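Local coordinates for protein N-acetylglucosaminidase (Paenibacillus barengoltzii, PDB 6INX) that hydrolyses N-acetylglucosaminide linkages as a glycoside hydrolase of family 18, probably acting as an endo-type enzyme on N-glycan chains, at residues 64-69 / 153-158; 162-165 / 169-172; 267-272 / 331-336. All coordinates share one frame; numbering follows the deposited sequence.

The three contacts follow one another along the chain; none crosses or encloses another. Contact 1 comes first, bringing the third and fifth parallel strands of the TIM barrel together across its interior and closing a loop of 83 residues that contains strand 105-109. Strand 153-159 then runs directly into helix 162-166, where contact 2 closes a short turn onto helix 170-173; the two contacts touch, with Ala158 CB lying 3.4 Å from Tyr164 CE1. Contact 3 closes a loop of 58 residues that takes in the remaining strands of the inserted antiparallel sheet (279-283, 288-292, 297-299), helix 303-316 and barrel strand 320-324. Contacts 2 and 3 lie on opposite sides of the chain's centre, their centres about 34 Å apart.

Contact 1: residues 64-69 / 153-158; sequences TILLSV and WLTIAA
Thr64 sets its methyl group over one face of the Trp153 indole. CG2 of Thr64 stands 3.6 Å from the centroid of the five-membered Trp153 ring and 7° off the ring normal, a CH-pi contact. With CG2 anti to the backbone N (OG1 chi1 -60°), the methyl rather than the hydroxyl meets the pyrrole portion. Leu66 approaches the same tryptophan obliquely, its CD2 lying 3.6 Å from Trp153 CB. These strands do not pair: no hydrogen bond joins them and their axes stay 8.4 Å apart at an angle of 50°. Both instead flank strand 105-109 in the family 18 TIM barrel, and their inward-facing side chains meet inside the barrel. Further along, the other methyl of the leucine, Leu66 CD1, comes within 3.7 Å of Thr155 OG1; that hydroxyl is hydrogen-bonded to Asp107 OD1, an acid of the family's DxxDxDxE motif, while Asp107 OD2 engages Ser68 OG. With an alanine at Trp153 the CB contact to Leu66 could remain, but the Thr64 methyl would probably lose the aromatic face beneath it. On strand 29-38, His29 meets the Trp153 ring edge-to-face, and His151 makes a second contact of that kind.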
ATOM      1  N   THR A  64       9.601  31.414  13.644  1.00 14.45           N
ATOM      2  CA  THR A  64       8.652  30.789  14.561  1.00 13.41           C
ATOM      3  C   THR A  64       9.247  29.467  15.042  1.00 15.31           C
ATOM      4  O   THR A  64       9.648  28.634  14.223  1.00 14.86           O
ATOM      5  CB  THR A  64       7.317  30.540  13.846  1.00 15.62           C
ATOM      6  OG1 THR A  64       6.767  31.784  13.390  1.00 18.80           O
ATOM      7  CG2 THR A  64       6.302  29.857  14.757  1.00 14.35           C
ATOM      8  N   ILE A  65       9.315  29.282  16.357  1.00 13.40           N
ATOM      9  CA  ILE A  65       9.963  28.118  16.957  1.00 11.73           C
ATOM     10  C   ILE A  65       8.897  27.270  17.631  1.00 11.60           C
ATOM     11  O   ILE A  65       8.281  27.693  18.616  1.00 12.92           O
ATOM     12  CB  ILE A  65      11.066  28.517  17.948  1.00 13.26           C
ATOM     13  CG1 ILE A  65      12.102  29.406  17.261  1.00 17.07           C
ATOM     14  CG2 ILE A  65      11.746  27.277  18.533  1.00 15.25           C
ATOM     15  CD1 ILE A  65      13.247  29.804  18.177  1.00 21.49           C
ATOM     16  N   LEU A  66       8.689  26.059  17.115  1.00 11.98           N
ATOM     17  CA  LEU A  66       7.702  25.136  17.658  1.00 12.56           C
ATOM     18  C   LEU A  66       8.388  23.984  18.384  1.00 11.27           C
ATOM     19  O   LEU A  66       9.492  23.557  18.020  1.00 12.09           O
ATOM     20  CB  LEU A  66       6.831  24.556  16.537  1.00 12.39           C
ATOM     21  CG  LEU A  66       6.202  25.601  15.607  1.00 15.40           C
ATOM     22  CD1 LEU A  66       5.447  24.921  14.469  1.00 18.68           C
ATOM     23  CD2 LEU A  66       5.295  26.542  16.388  1.00 15.85           C
ATOM     24  N   LEU A  67       7.729  23.480  19.420  1.00 10.23           N
ATOM     25  CA  LEU A  67       8.169  22.245  20.054  1.00  9.50           C
ATOM     26  C   LEU A  67       7.406  21.096  19.414  1.00 11.46           C
ATOM     27  O   LEU A  67       6.173  21.052  19.496  1.00 11.00           O
ATOM     28  CB  LEU A  67       7.870  22.278  21.551  1.00 10.89           C
ATOM     29  CG  LEU A  67       8.152  20.960  22.288  1.00  9.88           C
ATOM     30  CD1 LEU A  67       9.649  20.633  22.339  1.00 12.80           C
ATOM     31  CD2 LEU A  67       7.565  21.018  23.703  1.00 14.02           C
ATOM     32  N   SER A  68       8.122  20.183  18.764  1.00 11.74           N
ATOM     33  CA  SER A  68       7.474  19.004  18.212  1.00 11.51           C
ATOM     34  C   SER A  68       7.372  17.951  19.301  1.00 11.56           C
ATOM     35  O   SER A  68       8.343  17.692  20.014  1.00 12.23           O
ATOM     36  CB  SER A  68       8.255  18.456  17.024  1.00 12.80           C
ATOM     37  OG  SER A  68       7.544  17.392  16.410  1.00 21.08           O
ATOM     38  N   VAL A  69       6.198  17.347  19.437  1.00  9.99           N
ATOM     39  CA  VAL A  69       5.914  16.408  20.518  1.00 10.47           C
ATOM     40  C   VAL A  69       5.578  15.074  19.882  1.00 11.04           C
ATOM     41  O   VAL A  69       4.607  14.978  19.127  1.00 11.68           O
ATOM     42  CB  VAL A  69       4.745  16.901  21.380  1.00 10.30           C
ATOM     43  CG1 VAL A  69       4.406  15.870  22.458  1.00 12.52           C
ATOM     44  CG2 VAL A  69       5.089  18.243  22.028  1.00 10.22           C
ATOM     45  N   TRP A 153       1.024  28.986  18.146  1.00 11.55           N
ATOM     46  CA  TRP A 153       0.824  28.116  16.994  1.00 10.66           C
ATOM     47  C   TRP A 153       0.503  26.686  17.419  1.00 13.20           C
ATOM     48  O   TRP A 153       0.998  26.193  18.435  1.00 11.66           O
ATOM     49  CB  TRP A 153       2.083  28.083  16.124  1.00 13.01           C
ATOM     50  CG  TRP A 153       2.426  29.395  15.478  1.00 14.51           C
ATOM     51  CD1 TRP A 153       2.753  30.562  16.110  1.00 17.67           C
ATOM     52  CD2 TRP A 153       2.495  29.665  14.076  1.00 21.26           C
ATOM     53  NE1 TRP A 153       3.017  31.542  15.186  1.00 23.19           N
ATOM     54  CE2 TRP A 153       2.860  31.018  13.929  1.00 18.83           C
ATOM     55  CE3 TRP A 153       2.284  28.895  12.930  1.00 23.98           C
ATOM     56  CZ2 TRP A 153       3.015  31.619  12.683  1.00 23.12           C
ATOM     57  CZ3 TRP A 153       2.430  29.492  11.694  1.00 22.54           C
ATOM     58  CH2 TRP A 153       2.799  30.840  11.580  1.00 24.09           C
ATOM     59  N   LEU A 154      -0.295  26.007  16.594  1.00 10.61           N
ATOM     60  CA  LEU A 154      -0.527  24.573  16.739  1.00  9.86           C
ATOM     61  C   LEU A 154      -0.510  23.973  15.345  1.00 11.30           C
ATOM     62  O   LEU A 154      -1.266  24.408  14.474  1.00 12.02           O
ATOM     63  CB  LEU A 154      -1.869  24.287  17.426  1.00 10.40           C
ATOM     64  CG  LEU A 154      -2.148  22.809  17.722  1.00 11.42           C
ATOM     65  CD1 LEU A 154      -1.129  22.256  18.715  1.00 14.62           C
ATOM     66  CD2 LEU A 154      -3.573  22.649  18.238  1.00 11.25           C
ATOM     67  N   THR A 155       0.371  23.001  15.127  1.00  9.71           N
ATOM     68  CA  THR A 155       0.461  22.295  13.858  1.00  9.71           C
ATOM     69  C   THR A 155       0.510  20.807  14.160  1.00  9.45           C
ATOM     70  O   THR A 155       0.592  20.396  15.320  1.00 10.64           O
ATOM     71  CB  THR A 155       1.709  22.709  13.062  1.00 13.24           C
ATOM     72  OG1 THR A 155       2.880  22.315  13.779  1.00 12.69           O
ATOM     73  CG2 THR A 155       1.760  24.224  12.845  1.00 12.98           C
ATOM     74  N   ILE A 156       0.442  19.992  13.102  1.00  9.69           N
ATOM     75  CA  ILE A 156       0.667  18.559  13.220  1.00 10.67           C
ATOM     76  C   ILE A 156       1.592  18.123  12.099  1.00 10.47           C
ATOM     77  O   ILE A 156       1.723  18.787  11.070  1.00 11.27           O
ATOM     78  CB  ILE A 156      -0.623  17.704  13.176  1.00 10.65           C
ATOM     79  CG1 ILE A 156      -1.291  17.799  11.793  1.00 10.67           C
ATOM     80  CG2 ILE A 156      -1.559  18.069  14.331  1.00 10.98           C
ATOM     81  CD1 ILE A 156      -2.471  16.847  11.612  1.00 10.56           C
ATOM     82  N   ALA A 157       2.246  16.991  12.322  1.00  9.60           N
ATOM     83  CA  ALA A 157       2.855  16.229  11.243  1.00  9.95           C
ATOM     84  C   ALA A 157       1.968  15.024  10.987  1.00  9.71           C
ATOM     85  O   ALA A 157       1.639  14.277  11.922  1.00 11.07           O
ATOM     86  CB  ALA A 157       4.251  15.753  11.639  1.00 11.57           C
ATOM     87  N   ALA A 158       1.583  14.833   9.731  1.00 10.08           N
ATOM     88  CA  ALA A 158       0.616  13.818   9.351  1.00 10.10           C
ATOM     89  C   ALA A 158       1.249  12.778   8.440  1.00 10.05           C
ATOM     90  O   ALA A 158       2.110  13.101   7.617  1.00 10.39           O
ATOM     91  CB  ALA A 158      -0.564  14.465   8.623  1.00 12.19           C
TER

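Contact 2: residues 162-165 / 169-172; sequences QYYI and EMAE
Met170 brings its sulfur to the edge of the Tyr164 ring. SD of Met170 is 5.2 Å from the centroid of the Tyr164 ring and 80° off its normal, which places the sulfur near the ring plane: a Met-aromatic contact of the edge type. The touching ring atom is Tyr164 CE1, 3.8 Å from Met170 SD. Two bends in the methionine chain (chi2 -51°, chi3 -53°) fold the thioether back on itself, and the two side chains cross at about a right angle.

The apolar part is looser. CD1 of Ile165 lies 4.1 Å from Met170 CG, so the isoleucine tip meets the methionine before its sulfur. Phe220 of helix 213-222 touches Tyr164, Ile165 and Met170 alike, and Phe130 of helix 126-148 also packs on the tyrosine.

Polar contact between the segments runs through water. One molecule donates to Ile165 O at 3.1 Å and accepts from Met170 N at 2.9 Å, spanning from the last turn of helix 162-166 to the first residue of helix 170-173. Glu169 holds the N-cap position there, and its carbonyl takes a weak hydrogen bond from Glu172 N.

Sulfur at a ring edge faces C-H groups rather than the pi cloud, consistent with a mild attraction between the electron-rich thioether and the slightly positive rim. The water, meanwhile, supplies partners to a carbonyl and an amide of adjoining helices, so these two backbone groups are linked through it although no direct hydrogen bond joins the segments.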
ATOM      1  N   GLN A 162      -3.274   6.841   2.520  1.00 11.72           N
ATOM      2  CA  GLN A 162      -4.697   6.666   2.793  1.00 11.34           C
ATOM      3  C   GLN A 162      -4.965   6.298   4.248  1.00 10.75           C
ATOM      4  O   GLN A 162      -5.967   6.731   4.824  1.00 12.71           O
ATOM      5  CB  GLN A 162      -5.270   5.589   1.868  1.00 11.79           C
ATOM      6  CG  GLN A 162      -6.780   5.412   1.978  1.00 14.39           C
ATOM      7  CD  GLN A 162      -7.563   6.581   1.415  1.00 18.09           C
ATOM      8  OE1 GLN A 162      -7.342   6.997   0.275  1.00 22.48           O
ATOM      9  NE2 GLN A 162      -8.484   7.111   2.203  1.00 18.94           N
ATOM     10  N   TYR A 163      -4.107   5.468   4.846  1.00 10.08           N
ATOM     11  CA  TYR A 163      -4.341   5.067   6.232  1.00 10.04           C
ATOM     12  C   TYR A 163      -4.562   6.275   7.131  1.00  9.04           C
ATOM     13  O   TYR A 163      -5.372   6.222   8.067  1.00  9.40           O
ATOM     14  CB  TYR A 163      -3.176   4.212   6.760  1.00 11.37           C
ATOM     15  CG  TYR A 163      -1.860   4.958   6.875  1.00  9.21           C
ATOM     16  CD1 TYR A 163      -0.933   4.940   5.840  1.00 12.80           C
ATOM     17  CD2 TYR A 163      -1.545   5.698   8.014  1.00 10.56           C
ATOM     18  CE1 TYR A 163       0.267   5.634   5.940  1.00 11.49           C
ATOM     19  CE2 TYR A 163      -0.344   6.404   8.110  1.00 10.97           C
ATOM     20  CZ  TYR A 163       0.548   6.362   7.065  1.00  9.33           C
ATOM     21  OH  TYR A 163       1.735   7.052   7.147  1.00 13.14           O
ATOM     22  N   TYR A 164      -3.830   7.365   6.888  1.00 10.69           N
ATOM     23  CA  TYR A 164      -3.895   8.487   7.821  1.00  8.90           C
ATOM     24  C   TYR A 164      -5.233   9.203   7.709  1.00 11.91           C
ATOM     25  O   TYR A 164      -5.833   9.582   8.729  1.00 11.36           O
ATOM     26  CB  TYR A 164      -2.735   9.458   7.590  1.00  9.25           C
ATOM     27  CG  TYR A 164      -2.631  10.474   8.711  1.00  8.95           C
ATOM     28  CD1 TYR A 164      -3.329  11.680   8.638  1.00  8.91           C
ATOM     29  CD2 TYR A 164      -1.871  10.208   9.849  1.00  9.85           C
ATOM     30  CE1 TYR A 164      -3.255  12.614   9.660  1.00 10.16           C
ATOM     31  CE2 TYR A 164      -1.785  11.134  10.885  1.00  9.29           C
ATOM     32  CZ  TYR A 164      -2.484  12.330  10.783  1.00  8.72           C
ATOM     33  OH  TYR A 164      -2.415  13.255  11.802  1.00 10.78           O
ATOM     34  N   ILE A 165      -5.718   9.378   6.477  1.00 11.42           N
ATOM     35  CA  ILE A 165      -7.050   9.922   6.246  1.00 10.88           C
ATOM     36  C   ILE A 165      -8.097   9.055   6.928  1.00 13.58           C
ATOM     37  O   ILE A 165      -9.033   9.560   7.559  1.00 12.74           O
ATOM     38  CB  ILE A 165      -7.301  10.019   4.729  1.00 12.93           C
ATOM     39  CG1 ILE A 165      -6.239  10.896   4.055  1.00 16.30           C
ATOM     40  CG2 ILE A 165      -8.716  10.522   4.445  1.00 13.93           C
ATOM     41  CD1 ILE A 165      -6.282  12.345   4.491  1.00 16.77           C
ATOM     42  N   GLU A 169     -10.175  12.791  11.151  1.00 11.67           N
ATOM     43  CA  GLU A 169     -11.257  13.621  10.611  1.00 12.14           C
ATOM     44  C   GLU A 169     -10.635  14.925  10.114  1.00 11.88           C
ATOM     45  O   GLU A 169     -10.780  15.964  10.754  1.00 12.35           O
ATOM     46  CB  GLU A 169     -12.307  13.911  11.710  1.00 14.59           C
ATOM     47  CG  GLU A 169     -12.898  12.685  12.387  1.00 14.35           C
ATOM     48  CD  GLU A 169     -13.756  13.017  13.617  1.00 17.27           C
ATOM     49  OE1 GLU A 169     -13.520  14.045  14.295  1.00 17.89           O
ATOM     50  OE2 GLU A 169     -14.678  12.233  13.917  1.00 21.16           O
ATOM     51  N   MET A 170      -9.936  14.869   8.975  1.00 12.89           N
ATOM     52  CA  MET A 170      -9.058  15.977   8.609  1.00 10.68           C
ATOM     53  C   MET A 170      -9.819  17.272   8.345  1.00 13.69           C
ATOM     54  O   MET A 170      -9.280  18.354   8.586  1.00 13.39           O
ATOM     55  CB  MET A 170      -8.169  15.599   7.425  1.00 11.92           C
ATOM     56  CG  MET A 170      -7.006  14.668   7.800  1.00 13.08           C
ATOM     57  SD  MET A 170      -5.998  15.233   9.200  1.00 14.07           S
ATOM     58  CE  MET A 170      -5.586  16.887   8.630  1.00 14.20           C
ATOM     59  N   ALA A 171     -11.068  17.186   7.878  1.00 13.75           N
ATOM     60  CA  ALA A 171     -11.839  18.404   7.652  1.00 14.63           C
ATOM     61  C   ALA A 171     -12.104  19.138   8.959  1.00 16.59           C
ATOM     62  O   ALA A 171     -12.186  20.371   8.973  1.00 17.41           O
ATOM     63  CB  ALA A 171     -13.158  18.064   6.961  1.00 16.88           C
ATOM     64  N   GLU A 172     -12.236  18.396  10.060  1.00 13.81           N
ATOM     65  CA  GLU A 172     -12.391  19.009  11.376  1.00 14.13           C
ATOM     66  C   GLU A 172     -11.035  19.380  11.969  1.00 15.13           C
ATOM     67  O   GLU A 172     -10.858  20.479  12.503  1.00 17.48           O
ATOM     68  CB  GLU A 172     -13.115  18.040  12.310  1.00 18.02           C
ATOM     69  CG  GLU A 172     -14.521  17.662  11.870  1.00 23.27           C
ATOM     70  CD  GLU A 172     -15.439  18.864  11.765  1.00 29.55           C
ATOM     71  OE1 GLU A 172     -16.118  19.004  10.725  1.00 38.35           O
ATOM     72  OE2 GLU A 172     -15.474  19.674  12.715  1.00 35.71           O
TER
HETATM   73  O   HOH W   1      -9.660  12.588   7.221  1.00 15.92           O

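Contact 3: residues 267-272 / 331-336; sequences ELAAEY and THRLLD
An ST turn leads into helix 333-341, the helix that follows the eighth strand of the TIM barrel, and it is this turn that meets the inserted helix 265-272. Ala269 is the one residue of 267-272 that reaches across. Its methyl carbon, Ala269 CB, lies 4.2 Å from Thr331 CG2, a loose methyl-to-methyl approach, and 3.9 Å from Arg333 NH2, which it meets obliquely. No hydrogen bond joins the segments, and only 75 Å² is buried, as befits a surface contact.

The Thr331 hydroxyl organises the turn: OG1 of Thr331 accepts from Arg333 N at 3.2 Å and 166°, a nearly straight bond. The same hydroxyl is hydrogen-bonded to Asp329 OD1, so two partners fix its rotation while CG2 is left to meet Ala269. His332, the N-cap residue, has positive phi (66°), and its carbonyl receives a weak bond from Asp336 N.

Arg333 bends at chi3 and carries its guanidinium back over the turn, with Thr331 OG1 lying 3.8 Å above the guanidinium plane and offset toward its rim. Its NE forms a salt bridge with Glu303 OE2, which probably steadies the group beside the alanine.

Phe265, at the start of helix 265-272, widens the contact by touching Thr331, Arg333 and Leu334. That helix follows strand 260-264, an outer strand of the five-stranded antiparallel sheet, and so the inserted domain rests against the start of the closing barrel helix, with Glu303 of helix 303-316 alongside.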
ATOM      1  N   GLU A 267      26.533  11.557   4.129  1.00 17.52           N
ATOM      2  CA  GLU A 267      27.220  10.321   3.772  1.00 17.32           C
ATOM      3  C   GLU A 267      26.987   9.948   2.313  1.00 19.70           C
ATOM      4  O   GLU A 267      27.883   9.400   1.662  1.00 18.14           O
ATOM      5  CB  GLU A 267      26.748   9.196   4.690  1.00 19.09           C
ATOM      6  CG  GLU A 267      27.414   9.206   6.042  1.00 28.05           C
ATOM      7  CD  GLU A 267      28.908   9.398   5.929  1.00 32.32           C
ATOM      8  OE1 GLU A 267      29.410  10.477   6.319  1.00 34.21           O
ATOM      9  OE2 GLU A 267      29.575   8.470   5.427  1.00 30.22           O
ATOM     10  N   LEU A 268      25.791  10.225   1.782  1.00 14.85           N
ATOM     11  CA  LEU A 268      25.538   9.969   0.364  1.00 17.16           C
ATOM     12  C   LEU A 268      26.475  10.793  -0.509  1.00 16.81           C
ATOM     13  O   LEU A 268      27.066  10.283  -1.471  1.00 15.76           O
ATOM     14  CB  LEU A 268      24.089  10.310   0.025  1.00 16.84           C
ATOM     15  CG  LEU A 268      23.001   9.386   0.556  1.00 16.41           C
ATOM     16  CD1 LEU A 268      21.644  10.020   0.298  1.00 19.82           C
ATOM     17  CD2 LEU A 268      23.096   8.009  -0.091  1.00 17.21           C
ATOM     18  N   ALA A 269      26.605  12.084  -0.197  1.00 15.38           N
ATOM     19  CA  ALA A 269      27.503  12.937  -0.965  1.00 16.40           C
ATOM     20  C   ALA A 269      28.944  12.460  -0.847  1.00 18.89           C
ATOM     21  O   ALA A 269      29.696  12.484  -1.829  1.00 21.58           O
ATOM     22  CB  ALA A 269      27.364  14.389  -0.491  1.00 16.88           C
ATOM     23  N   ALA A 270      29.337  11.990   0.336  1.00 18.75           N
ATOM     24  CA  ALA A 270      30.735  11.631   0.564  1.00 18.42           C
ATOM     25  C   ALA A 270      31.096  10.274  -0.029  1.00 20.84           C
ATOM     26  O   ALA A 270      32.212  10.092  -0.530  1.00 21.65           O
ATOM     27  CB  ALA A 270      31.041  11.638   2.060  1.00 23.53           C
ATOM     28  N   GLU A 271      30.175   9.310   0.010  1.00 17.47           N
ATOM     29  CA  GLU A 271      30.528   7.909  -0.190  1.00 18.70           C
ATOM     30  C   GLU A 271      29.719   7.192  -1.265  1.00 16.12           C
ATOM     31  O   GLU A 271      30.169   6.143  -1.740  1.00 18.56           O
ATOM     32  CB  GLU A 271      30.405   7.146   1.145  1.00 23.36           C
ATOM     33  CG  GLU A 271      30.599   5.623   1.112  1.00 28.61           C
ATOM     34  CD  GLU A 271      32.051   5.207   1.256  1.00 31.56           C
ATOM     35  OE1 GLU A 271      32.305   3.989   1.396  1.00 36.25           O
ATOM     36  OE2 GLU A 271      32.934   6.093   1.224  1.00 35.10           O
ATOM     37  N   TYR A 272      28.573   7.715  -1.687  1.00 15.64           N
ATOM     38  CA  TYR A 272      27.682   6.889  -2.502  1.00 14.69           C
ATOM     39  C   TYR A 272      27.326   7.479  -3.854  1.00 16.95           C
ATOM     40  O   TYR A 272      27.238   6.734  -4.833  1.00 16.42           O
ATOM     41  CB  TYR A 272      26.378   6.595  -1.740  1.00 14.55           C
ATOM     42  CG  TYR A 272      26.531   5.624  -0.595  1.00 13.23           C
ATOM     43  CD1 TYR A 272      26.975   6.053   0.655  1.00 15.14           C
ATOM     44  CD2 TYR A 272      26.223   4.277  -0.756  1.00 13.82           C
ATOM     45  CE1 TYR A 272      27.106   5.168   1.711  1.00 14.88           C
ATOM     46  CE2 TYR A 272      26.352   3.383   0.300  1.00 12.97           C
ATOM     47  CZ  TYR A 272      26.789   3.836   1.532  1.00 14.49           C
ATOM     48  OH  TYR A 272      26.934   2.977   2.599  1.00 15.67           O
ATOM     49  N   THR A 331      26.598  19.262   4.344  1.00 21.24           N
ATOM     50  CA  THR A 331      27.023  20.037   3.183  1.00 21.38           C
ATOM     51  C   THR A 331      26.265  21.352   3.054  1.00 24.94           C
ATOM     52  O   THR A 331      26.695  22.220   2.288  1.00 25.57           O
ATOM     53  CB  THR A 331      26.841  19.247   1.884  1.00 21.28           C
ATOM     54  OG1 THR A 331      25.466  19.309   1.477  1.00 20.69           O
ATOM     55  CG2 THR A 331      27.273  17.791   2.054  1.00 24.14           C
ATOM     56  N   HIS A 332      25.145  21.509   3.766  1.00 21.24           N
ATOM     57  CA  HIS A 332      24.292  22.699   3.769  1.00 21.12           C
ATOM     58  C   HIS A 332      23.596  22.954   2.438  1.00 17.81           C
ATOM     59  O   HIS A 332      22.849  23.936   2.319  1.00 19.92           O
ATOM     60  CB  HIS A 332      25.030  23.963   4.241  1.00 29.75           C
ATOM     61  CG  HIS A 332      25.953  23.721   5.393  1.00 26.90           C
ATOM     62  ND1 HIS A 332      25.498  23.463   6.668  1.00 34.27           N
ATOM     63  CD2 HIS A 332      27.305  23.693   5.464  1.00 33.01           C
ATOM     64  CE1 HIS A 332      26.529  23.286   7.475  1.00 35.59           C
ATOM     65  NE2 HIS A 332      27.638  23.420   6.769  1.00 35.23           N
ATOM     66  N   ARG A 333      23.777  22.078   1.443  1.00 18.62           N
ATOM     67  CA  ARG A 333      23.260  22.342   0.107  1.00 19.41           C
ATOM     68  C   ARG A 333      21.747  22.173   0.029  1.00 12.82           C
ATOM     69  O   ARG A 333      21.088  22.886  -0.734  1.00 16.85           O
ATOM     70  CB  ARG A 333      23.968  21.449  -0.918  1.00 19.36           C
ATOM     71  CG  ARG A 333      25.496  21.501  -0.801  1.00 22.59           C
ATOM     72  CD  ARG A 333      26.211  21.170  -2.110  1.00 26.45           C
ATOM     73  NE  ARG A 333      26.035  19.779  -2.511  1.00 25.39           N
ATOM     74  CZ  ARG A 333      26.918  18.808  -2.285  1.00 29.37           C
ATOM     75  NH1 ARG A 333      28.057  19.058  -1.647  1.00 25.99           N
ATOM     76  NH2 ARG A 333      26.655  17.576  -2.696  1.00 22.61           N
ATOM     77  N   LEU A 334      21.174  21.247   0.809  1.00 12.91           N
ATOM     78  CA  LEU A 334      19.754  20.957   0.649  1.00 15.80           C
ATOM     79  C   LEU A 334      18.892  22.073   1.227  1.00 12.65           C
ATOM     80  O   LEU A 334      17.882  22.456   0.624  1.00 14.20           O
ATOM     81  CB  LEU A 334      19.418  19.596   1.264  1.00 13.78           C
ATOM     82  CG  LEU A 334      20.092  18.377   0.629  1.00 14.42           C
ATOM     83  CD1 LEU A 334      19.496  17.085   1.181  1.00 14.12           C
ATOM     84  CD2 LEU A 334      19.974  18.418  -0.893  1.00 16.48           C
ATOM     85  N   LEU A 335      19.291  22.632   2.372  1.00 14.05           N
ATOM     86  CA  LEU A 335      18.594  23.805   2.893  1.00 15.62           C
ATOM     87  C   LEU A 335      18.734  24.997   1.949  1.00 15.24           C
ATOM     88  O   LEU A 335      17.768  25.734   1.718  1.00 16.78           O
ATOM     89  CB  LEU A 335      19.109  24.157   4.287  1.00 17.79           C
ATOM     90  CG  LEU A 335      18.584  25.475   4.878  1.00 20.00           C
ATOM     91  CD1 LEU A 335      17.056  25.548   4.847  1.00 20.37           C
ATOM     92  CD2 LEU A 335      19.101  25.651   6.289  1.00 23.29           C
ATOM     93  N   ASP A 336      19.923  25.195   1.376  1.00 14.77           N
ATOM     94  CA  ASP A 336      20.085  26.276   0.406  1.00 17.69           C
ATOM     95  C   ASP A 336      19.154  26.096  -0.791  1.00 15.51           C
ATOM     96  O   ASP A 336      18.515  27.053  -1.244  1.00 17.65           O
ATOM     97  CB  ASP A 336      21.540  26.338  -0.051  1.00 20.99           C
ATOM     98  CG  ASP A 336      22.087  27.743  -0.054  1.00 25.05           C
ATOM     99  OD1 ASP A 336      21.567  28.585   0.708  1.00 28.95           O
ATOM    100  OD2 ASP A 336      23.034  28.011  -0.824  1.00 28.33           O
TER